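Local atomic coordinates of capsid protein VP1 (Human polyomavirus 12, PDB entry 6Y5Z), a protein that probably assembles, as disulfide-linked pentamers, into the T=7 icosahedral outer shell of a polyomavirus and takes part in attachment to host cells. Residues T50-D55 / K164-D169; L74-E77 / T83-M86; T110-D113 / G117-V120; A174-D177 / K181-I184. All blocks are in the same frame, centred on the assembly; numbering follows the deposited sequence.

Contact 1: T50-D55 / K164-D169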
loop_
_atom_site.group_PDB
_atom_site.type_symbol
_atom_site.label_atom_id
_atom_site.label_comp_id
_atom_site.label_asym_id
_atom_site.label_seq_id
_atom_site.Cartn_x
_atom_site.Cartn_y
_atom_site.Cartn_z
ATOM N N THR D 50 25.999 -4.200 -26.360
ATOM C CA THR D 50 25.847 -5.283 -27.363
ATOM C C THR D 50 26.407 -6.596 -26.810
ATOM O O THR D 50 26.172 -7.657 -27.449
ATOM C CB THR D 50 26.526 -4.906 -28.690
ATOM O OG1 THR D 50 27.914 -4.737 -28.414
ATOM C CG2 THR D 50 25.936 -3.660 -29.305
ATOM N N ALA D 51 27.139 -6.539 -25.698
ATOM C CA ALA D 51 27.744 -7.698 -25.017
ATOM C C ALA D 51 28.133 -7.281 -23.606
ATOM O O ALA D 51 28.316 -6.076 -23.390
ATOM C CB ALA D 51 28.968 -8.146 -25.793
ATOM N N ARG D 52 28.307 -8.231 -22.688
ATOM C CA ARG D 52 28.761 -7.910 -21.312
ATOM C C ARG D 52 30.152 -7.285 -21.333
ATOM O O ARG D 52 30.435 -6.447 -20.477
ATOM C CB ARG D 52 28.850 -9.159 -20.433
ATOM C CG ARG D 52 27.603 -9.467 -19.640
ATOM C CD ARG D 52 27.860 -10.613 -18.687
ATOM N NE ARG D 52 27.992 -10.246 -17.287
ATOM C CZ ARG D 52 28.731 -10.913 -16.408
ATOM N NH1 ARG D 52 29.442 -11.959 -16.789
ATOM N NH2 ARG D 52 28.756 -10.558 -15.142
ATOM N N GLU D 53 30.984 -7.665 -22.313
ATOM C CA GLU D 53 32.407 -7.246 -22.388
ATOM C C GLU D 53 32.561 -5.914 -23.121
ATOM O O GLU D 53 33.679 -5.413 -23.165
ATOM C CB GLU D 53 33.221 -8.311 -23.129
ATOM C CG GLU D 53 33.266 -9.636 -22.414
ATOM C CD GLU D 53 32.030 -10.522 -22.493
ATOM O OE1 GLU D 53 31.146 -10.315 -23.391
ATOM O OE2 GLU D 53 31.954 -11.442 -21.638
ATOM N N THR D 54 31.501 -5.374 -23.732
ATOM C CA THR D 54 31.554 -4.092 -24.475
ATOM C C THR D 54 30.659 -3.049 -23.810
ATOM O O THR D 54 30.193 -2.148 -24.492
ATOM C CB THR D 54 31.151 -4.289 -25.938
ATOM O OG1 THR D 54 29.809 -4.780 -25.972
ATOM C CG2 THR D 54 32.082 -5.242 -26.654
ATOM N N ASP D 55 30.405 -3.193 -22.517
ATOM C CA ASP D 55 29.450 -2.329 -21.788
ATOM C C ASP D 55 30.225 -1.087 -21.337
ATOM O O ASP D 55 30.982 -1.192 -20.351
ATOM C CB ASP D 55 28.836 -3.122 -20.649
ATOM C CG ASP D 55 27.727 -2.408 -19.906
ATOM O OD1 ASP D 55 27.309 -1.323 -20.338
ATOM O OD2 ASP D 55 27.290 -2.996 -18.909
ATOM N N LYS D 164 33.383 -10.355 -7.138
ATOM C CA LYS D 164 32.952 -10.062 -5.746
ATOM C C LYS D 164 32.085 -8.796 -5.699
ATOM O O LYS D 164 31.242 -8.704 -4.787
ATOM C CB LYS D 164 34.141 -9.814 -4.809
ATOM C CG LYS D 164 34.918 -11.043 -4.370
ATOM C CD LYS D 164 36.071 -10.676 -3.456
ATOM C CE LYS D 164 37.298 -10.197 -4.212
ATOM N N ILE D 165 32.302 -7.865 -6.614
ATOM C CA ILE D 165 31.619 -6.536 -6.594
ATOM C C ILE D 165 30.122 -6.744 -6.897
ATOM O O ILE D 165 29.340 -5.776 -6.675
ATOM C CB ILE D 165 32.289 -5.539 -7.557
ATOM C CG1 ILE D 165 32.083 -4.083 -7.115
ATOM C CG2 ILE D 165 31.813 -5.783 -8.988
ATOM C CD1 ILE D 165 32.737 -3.742 -5.786
ATOM N N GLN D 166 29.727 -7.894 -7.449
ATOM C CA GLN D 166 28.289 -8.191 -7.737
ATOM C C GLN D 166 27.562 -8.531 -6.447
ATOM O O GLN D 166 26.326 -8.515 -6.444
ATOM C CB GLN D 166 28.165 -9.282 -8.798
ATOM C CG GLN D 166 28.571 -8.756 -10.156
ATOM C CD GLN D 166 28.718 -9.747 -11.289
ATOM O OE1 GLN D 166 29.075 -9.345 -12.403
ATOM N NE2 GLN D 166 28.490 -11.033 -11.038
ATOM N N CYS D 167 28.305 -8.814 -5.388
ATOM C CA CYS D 167 27.766 -9.014 -4.024
ATOM C C CYS D 167 28.437 -7.964 -3.124
ATOM O O CYS D 167 28.567 -6.811 -3.589
ATOM C CB CYS D 167 27.951 -10.465 -3.602
ATOM S SG CYS D 167 27.064 -11.643 -4.668
ATOM N N LEU D 168 28.836 -8.316 -1.913
ATOM C CA LEU D 168 29.467 -7.342 -0.983
ATOM C C LEU D 168 30.975 -7.587 -0.945
ATOM O O LEU D 168 31.418 -8.580 -0.337
ATOM C CB LEU D 168 28.844 -7.472 0.410
ATOM C CG LEU D 168 28.914 -6.246 1.320
ATOM C CD1 LEU D 168 30.342 -5.872 1.682
ATOM C CD2 LEU D 168 28.214 -5.060 0.710
ATOM N N ASP D 169 31.731 -6.678 -1.546
ATOM C CA ASP D 169 33.209 -6.633 -1.431
ATOM C C ASP D 169 33.545 -5.546 -0.426
ATOM O O ASP D 169 33.401 -4.359 -0.729
ATOM C CB ASP D 169 33.845 -6.332 -2.780
ATOM C CG ASP D 169 35.367 -6.331 -2.718
ATOM O OD1 ASP D 169 35.907 -6.261 -1.598
ATOM O OD2 ASP D 169 35.969 -6.433 -3.798
#
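Two long surface loops of the VP1 jelly roll, the BC loop with residues 50-55 and the EF loop with residues 164-169, reach toward each other through Arg52 and Gln166, the latter in a 3-10 turn. Their backbones stay far apart, the CA atoms of Arg52 and Gln166, the nearest pair, being 13.6 Å apart, and only 57 Å² is buried. The two side chains arrive from opposite directions: Gln166 stretches out beyond CG, whereas Arg52 bends at chi3 (106°). Arg52 NH2 ends 3.0 Å from Gln166 OE1, which lies near the guanidinium plane at its edge. The amide is turned 52° from that plane, and the N-H direction is too poor for a hydrogen bond. The polar ends are held by others: Gln166 OE1 accepts from the backbone of His144, while Arg52 NH1 bonds Thr38 and Gln166 NE2 bonds the carbonyl of Tyr40, both of the second subunit. With both ends of its buried amide bonded in this way, Gln166 is fixed in its rotation. The contact thus joins the BC and EF loops of the VP1 jelly roll where both reach the second subunit of the pentamer.

Contact 2: L74-E77 / T83-M86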
loop_
_atom_site.group_PDB
_atom_site.type_symbol
_atom_site.label_atom_id
_atom_site.label_comp_id
_atom_site.label_asym_id
_atom_site.label_seq_id
_atom_site.Cartn_x
_atom_site.Cartn_y
_atom_site.Cartn_z
ATOM N N LEU D 74 30.506 29.635 12.969
ATOM C CA LEU D 74 31.693 29.182 13.727
ATOM C C LEU D 74 31.341 29.139 15.218
ATOM O O LEU D 74 30.668 30.084 15.696
ATOM C CB LEU D 74 32.831 30.161 13.418
ATOM C CG LEU D 74 34.121 29.997 14.217
ATOM C CD1 LEU D 74 34.798 28.659 13.940
ATOM C CD2 LEU D 74 35.065 31.150 13.891
ATOM N N LEU D 75 31.744 28.084 15.922
ATOM C CA LEU D 75 31.373 27.899 17.347
ATOM C C LEU D 75 32.567 28.007 18.297
ATOM O O LEU D 75 32.337 28.470 19.433
ATOM C CB LEU D 75 30.702 26.533 17.510
ATOM C CG LEU D 75 29.318 26.426 16.884
ATOM C CD1 LEU D 75 28.781 25.010 17.025
ATOM C CD2 LEU D 75 28.351 27.432 17.493
ATOM N N ASN D 76 33.754 27.543 17.909
ATOM C CA ASN D 76 34.864 27.273 18.868
ATOM C C ASN D 76 36.109 28.090 18.513
ATOM O O ASN D 76 37.086 27.494 18.008
ATOM C CB ASN D 76 35.278 25.810 18.926
ATOM C CG ASN D 76 34.123 24.919 19.348
ATOM O OD1 ASN D 76 33.514 25.126 20.401
ATOM N ND2 ASN D 76 33.789 23.956 18.510
ATOM N N GLU D 77 36.145 29.338 18.945
ATOM C CA GLU D 77 37.334 30.205 18.733
ATOM C C GLU D 77 38.405 29.906 19.788
ATOM O O GLU D 77 39.578 30.147 19.466
ATOM C CB GLU D 77 36.942 31.676 18.758
ATOM C CG GLU D 77 36.088 32.100 17.582
ATOM C CD GLU D 77 35.435 33.448 17.830
ATOM O OE1 GLU D 77 35.789 34.407 17.131
ATOM O OE2 GLU D 77 34.586 33.531 18.747
ATOM N N THR D 83 35.524 21.869 27.313
ATOM C CA THR D 83 34.321 21.485 26.527
ATOM C C THR D 83 34.209 22.419 25.336
ATOM O O THR D 83 34.524 23.600 25.489
ATOM C CB THR D 83 33.028 21.522 27.345
ATOM O OG1 THR D 83 32.586 22.870 27.433
ATOM C CG2 THR D 83 33.184 20.939 28.725
ATOM N N LEU D 84 33.795 21.875 24.196
ATOM C CA LEU D 84 33.589 22.621 22.943
ATOM C C LEU D 84 32.140 22.454 22.520
ATOM O O LEU D 84 31.418 21.683 23.169
ATOM C CB LEU D 84 34.544 22.083 21.880
ATOM C CG LEU D 84 36.019 22.352 22.173
ATOM C CD1 LEU D 84 36.886 21.763 21.078
ATOM C CD2 LEU D 84 36.278 23.842 22.325
ATOM N N LEU D 85 31.749 23.184 21.491
ATOM C CA LEU D 85 30.371 23.131 20.977
ATOM C C LEU D 85 30.394 22.569 19.568
ATOM O O LEU D 85 31.326 22.846 18.802
ATOM C CB LEU D 85 29.760 24.524 20.981
ATOM C CG LEU D 85 29.552 25.171 22.340
ATOM C CD1 LEU D 85 28.927 26.546 22.145
ATOM C CD2 LEU D 85 28.659 24.324 23.234
ATOM N N MET D 86 29.368 21.796 19.239
ATOM C CA MET D 86 29.117 21.347 17.850
ATOM C C MET D 86 27.657 21.606 17.506
ATOM O O MET D 86 26.795 21.448 18.396
ATOM C CB MET D 86 29.419 19.856 17.697
ATOM C CG MET D 86 30.878 19.504 17.988
ATOM S SD MET D 86 31.261 17.768 17.706
ATOM C CE MET D 86 31.348 17.777 15.914
#
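Leu84, the first residue of strand segment 83-86 to meet the 74-77 loop, lays its side chain against the Asn76 amide. Its CB is 3.5 Å from Asn76 OD1, and the two side chains cross obliquely, with CD2 also close to the amide, so the oxygen has aliphatic carbon beside it as well as a polar partner. At Leu85 the strand backbone takes over. Leu85 N donates to Asn76 OD1 at 2.8 Å in an almost straight bond (171°), arriving in the carbonyl plane on a lone pair. The other end of the same carboxamide reaches back: Asn76 ND2 donates to Leu85 O at 2.7 Å, with the acceptor tilted 16° out of the amide plane. With CG beside its own backbone N (chi1 -60°), Asn76 thus offers one amide to both polar atoms of a single residue; this fixes the rotation of the amide and gives partners to the N and O of Leu85, with side-chain atoms standing in for main-chain ones. Leu85 also gives its CB to Leu75, whose CD1 comes within 4.1 Å of it. Met86 turns its side chain away from the loop, yet its backbone is covered: Leu75 CD1 rests 3.6 Å from Met86 C. The five residues that link the segments include Cys81, which forms an interchain disulfide. Along the other edge of strand 83-96, Leu84 and Met86 bond through their backbones to Val275 and Arg273 of strand 257-276, while Leu85 leans on Lys13 of strand 9-26.

Contact 3: T110-D113 / G117-V120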
loop_
_atom_site.group_PDB
_atom_site.type_symbol
_atom_site.label_atom_id
_atom_site.label_comp_id
_atom_site.label_asym_id
_atom_site.label_seq_id
_atom_site.Cartn_x
_atom_site.Cartn_y
_atom_site.Cartn_z
ATOM N N THR D 110 5.831 10.324 -26.920
ATOM C CA THR D 110 5.147 9.137 -27.483
ATOM C C THR D 110 3.644 9.325 -27.287
ATOM O O THR D 110 3.240 9.815 -26.230
ATOM C CB THR D 110 5.556 7.848 -26.749
ATOM O OG1 THR D 110 6.962 7.697 -26.914
ATOM C CG2 THR D 110 4.858 6.613 -27.271
ATOM N N ARG D 111 2.846 8.815 -28.208
ATOM C CA ARG D 111 1.386 8.926 -28.119
ATOM C C ARG D 111 0.744 7.659 -28.689
ATOM O O ARG D 111 1.317 7.075 -29.621
ATOM C CB ARG D 111 1.142 10.227 -28.875
ATOM C CG ARG D 111 -0.305 10.608 -28.999
ATOM C CD ARG D 111 -0.346 11.763 -29.971
ATOM N NE ARG D 111 -1.541 12.434 -29.590
ATOM C CZ ARG D 111 -2.051 13.485 -30.190
ATOM N NH1 ARG D 111 -1.447 14.005 -31.252
ATOM N NH2 ARG D 111 -3.152 14.019 -29.713
ATOM N N THR D 112 -0.373 7.211 -28.112
ATOM C CA THR D 112 -1.211 6.126 -28.671
ATOM C C THR D 112 -2.391 6.758 -29.418
ATOM O O THR D 112 -3.239 7.375 -28.764
ATOM C CB THR D 112 -1.696 5.187 -27.568
ATOM O OG1 THR D 112 -0.556 4.770 -26.808
ATOM C CG2 THR D 112 -2.430 4.007 -28.163
ATOM N N ASP D 113 -2.476 6.588 -30.738
ATOM C CA ASP D 113 -3.578 7.203 -31.520
ATOM C C ASP D 113 -3.553 8.722 -31.239
ATOM O O ASP D 113 -2.455 9.315 -31.341
ATOM C CB ASP D 113 -4.911 6.511 -31.192
ATOM C CG ASP D 113 -4.876 4.986 -31.289
ATOM O OD1 ASP D 113 -4.354 4.509 -32.306
ATOM O OD2 ASP D 113 -5.370 4.289 -30.344
ATOM N N GLY D 117 0.319 12.560 -24.427
ATOM C CA GLY D 117 1.731 12.157 -24.386
ATOM C C GLY D 117 1.991 11.175 -23.263
ATOM O O GLY D 117 1.490 11.404 -22.150
ATOM N N HIS D 118 2.766 10.129 -23.510
ATOM C CA HIS D 118 3.041 9.115 -22.462
ATOM C C HIS D 118 3.949 9.739 -21.421
ATOM O O HIS D 118 5.076 10.108 -21.702
ATOM C CB HIS D 118 3.644 7.847 -23.053
ATOM C CG HIS D 118 2.720 7.127 -23.947
ATOM N ND1 HIS D 118 3.000 5.847 -24.385
ATOM C CD2 HIS D 118 1.495 7.436 -24.421
ATOM C CE1 HIS D 118 1.989 5.422 -25.129
ATOM N NE2 HIS D 118 1.067 6.372 -25.173
ATOM N N PRO D 119 3.511 9.866 -20.160
ATOM C CA PRO D 119 4.336 10.532 -19.163
ATOM C C PRO D 119 5.449 9.632 -18.625
ATOM O O PRO D 119 5.512 8.439 -18.909
ATOM C CB PRO D 119 3.315 10.905 -18.091
ATOM C CG PRO D 119 2.320 9.770 -18.163
ATOM C CD PRO D 119 2.200 9.447 -19.635
ATOM N N VAL D 120 6.291 10.247 -17.795
ATOM C CA VAL D 120 7.460 9.581 -17.183
ATOM C C VAL D 120 7.003 8.377 -16.371
ATOM O O VAL D 120 6.156 8.524 -15.458
ATOM C CB VAL D 120 8.270 10.557 -16.325
ATOM C CG1 VAL D 120 9.310 9.825 -15.504
ATOM C CG2 VAL D 120 8.939 11.615 -17.202
HETATM O O HOH W 1 6.384 9.599 -24.134
HETATM O O HOH W 2 -1.529 8.145 -25.636
#
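Thr110 and His118 face each other across a turn of the DE loop, one of the long surface loops of the polyomavirus VP1 jelly roll. Backbone bonding centres on the carbonyl of Thr110: His118 N donates to Thr110 O at 2.8 Å, and Gly117 CA adds a CA-H...O contact to that oxygen at 3.3 Å. The imidazole, its CG beside the backbone N (chi1 -65°), lies back over residues 110-112. Apolar contact comes from the Thr110 methyl, which sits over one ring face, offset toward the rim on the ND1 side, in a CH-pi contact of 3.9 Å from CG2 to the His118 centroid. The backbone N of Arg111 is above that face too. Arg111 itself points away from residues 117-120, its NE bonded to the carbonyl of Gly115. Packing of His118 on Leu207 and of Pro119 on Ser123, both of the third subunit, places the turn at a subunit boundary. Polar contact at the ring edge is made by Thr112, which crosses the imidazole at about a right angle and hydrogen-bonds through OG1 to His118 NE2 at 2.8 Å. Two waters bridge the segments. One accepts from Thr110 N and donates to His118 O at 2.8 Å; the other, at the ring edge, accepts from Thr112 N at 2.9 Å and makes a weak 3.2 Å bond with His118 NE2.

Contact 4: A174-D177 / K181-I184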
loop_
_atom_site.group_PDB
_atom_site.type_symbol
_atom_site.label_atom_id
_atom_site.label_comp_id
_atom_site.label_asym_id
_atom_site.label_seq_id
_atom_site.Cartn_x
_atom_site.Cartn_y
_atom_site.Cartn_z
ATOM N N ALA D 174 34.051 4.163 -0.051
ATOM C CA ALA D 174 34.327 5.547 -0.468
ATOM C C ALA D 174 33.435 6.506 0.319
ATOM O O ALA D 174 32.584 6.060 1.103
ATOM C CB ALA D 174 34.139 5.701 -1.955
ATOM N N LYS D 175 33.721 7.789 0.203
ATOM C CA LYS D 175 32.905 8.874 0.790
ATOM C C LYS D 175 32.290 9.706 -0.325
ATOM O O LYS D 175 32.966 9.960 -1.327
ATOM C CB LYS D 175 33.789 9.712 1.712
ATOM C CG LYS D 175 34.255 8.946 2.941
ATOM C CD LYS D 175 35.247 9.650 3.814
ATOM C CE LYS D 175 35.706 8.728 4.921
ATOM N NZ LYS D 175 36.242 9.467 6.087
ATOM N N LEU D 176 31.035 10.135 -0.152
ATOM C CA LEU D 176 30.345 10.957 -1.161
ATOM C C LEU D 176 30.855 12.393 -1.018
ATOM O O LEU D 176 30.268 13.165 -0.243
ATOM C CB LEU D 176 28.833 10.841 -0.976
ATOM C CG LEU D 176 27.993 11.665 -1.952
ATOM C CD1 LEU D 176 28.425 11.441 -3.397
ATOM C CD2 LEU D 176 26.512 11.355 -1.775
ATOM N N ASP D 177 31.919 12.717 -1.757
ATOM C CA ASP D 177 32.655 13.994 -1.572
ATOM C C ASP D 177 32.647 14.827 -2.854
ATOM O O ASP D 177 33.306 15.872 -2.870
ATOM C CB ASP D 177 34.060 13.708 -1.053
ATOM C CG ASP D 177 34.934 12.905 -1.991
ATOM O OD1 ASP D 177 34.497 12.605 -3.136
ATOM O OD2 ASP D 177 36.042 12.537 -1.556
ATOM N N LYS D 181 29.290 12.927 -9.558
ATOM C CA LYS D 181 30.448 12.117 -10.010
ATOM C C LYS D 181 30.373 10.665 -9.535
ATOM O O LYS D 181 31.143 9.846 -10.070
ATOM C CB LYS D 181 31.756 12.746 -9.518
ATOM C CG LYS D 181 31.973 14.179 -9.973
ATOM C CD LYS D 181 32.112 14.351 -11.467
ATOM C CE LYS D 181 32.499 15.760 -11.881
ATOM N N TYR D 182 29.546 10.352 -8.526
ATOM C CA TYR D 182 29.417 8.983 -7.972
ATOM C C TYR D 182 28.133 8.381 -8.527
ATOM O O TYR D 182 27.034 8.823 -8.134
ATOM C CB TYR D 182 29.365 9.032 -6.445
ATOM C CG TYR D 182 30.674 9.337 -5.764
ATOM C CD1 TYR D 182 31.196 10.618 -5.737
ATOM C CD2 TYR D 182 31.385 8.336 -5.124
ATOM C CE1 TYR D 182 32.403 10.899 -5.114
ATOM C CE2 TYR D 182 32.589 8.602 -4.487
ATOM C CZ TYR D 182 33.103 9.882 -4.489
ATOM O OH TYR D 182 34.322 10.101 -3.896
ATOM N N PRO D 183 28.195 7.453 -9.504
ATOM C CA PRO D 183 26.963 6.942 -10.104
ATOM C C PRO D 183 26.136 6.149 -9.090
ATOM O O PRO D 183 26.677 5.406 -8.293
ATOM C CB PRO D 183 27.379 5.985 -11.227
ATOM C CG PRO D 183 28.887 6.121 -11.331
ATOM C CD PRO D 183 29.389 6.830 -10.091
ATOM N N ILE D 184 24.815 6.300 -9.118
ATOM C CA ILE D 184 24.014 5.513 -8.134
ATOM C C ILE D 184 24.166 4.012 -8.447
ATOM O O ILE D 184 24.090 3.194 -7.520
ATOM C CB ILE D 184 22.544 5.967 -8.055
ATOM C CG1 ILE D 184 21.762 5.614 -9.307
ATOM C CG2 ILE D 184 22.422 7.450 -7.710
ATOM C CD1 ILE D 184 20.264 5.762 -9.112
HETATM O O HOH W 3 35.718 8.805 -1.864
#
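Chi1 of 63° wedges the Asp177 carboxylate between its own backbone N and carbonyl carbon, chi1 of -73° swings the Tyr182 ring across to the 174-177 segment, and these two torsions bring the phenol oxygen to the acid. Tyr182 OH donates to Asp177 OD1 at 2.6 Å, a short bond that reaches the oxygen from above the carboxylate plane; the carboxylate and ring planes stand 70° apart. Lys175 O is also near, 2.9 Å from Tyr182 OH. Leu176 is the centre of an inverse gamma turn, in the segment that follows from strand 173-175 of the small antiparallel sheet within the EF loop. Leu176 CA lies over one face of the ring, and the leucine runs past the tyrosine in the opposite sense, bringing its CD1 to 3.7 Å from Tyr182 CD1. At the ring edge Ala174 CB is 4.2 Å from Tyr182 CE2. Leu137 of strand 136-139 also touches the tyrosine, and the ring of Trp187 meets it. A water joins the strand to the phenol, accepting from Lys175 N at 3.0 Å and donating to Tyr182 OH at 2.8 Å.

Overall arrangement
All four contacts belong to loops or strand ends around the two sheets of the VP1 jelly roll. Along the sequence, contact 1 encloses contacts 2 and 3, which follow one another; then comes contact 4. Contacts 1 and 4 share the EF loop and are the nearest pair, with centres 18 Å apart; contact 4 takes in strand 173-175 of the small sheet formed with 136-139 and 187-189. Contact 2, at the start of strand 83-96, and contact 3, in the loop after it, lie on opposite sides of the chain's centre, 56 Å between centres. Contacts 1 and 4 (through Ile184) meet the second subunit, contact 3 the third, contact 2 none within the pentamer.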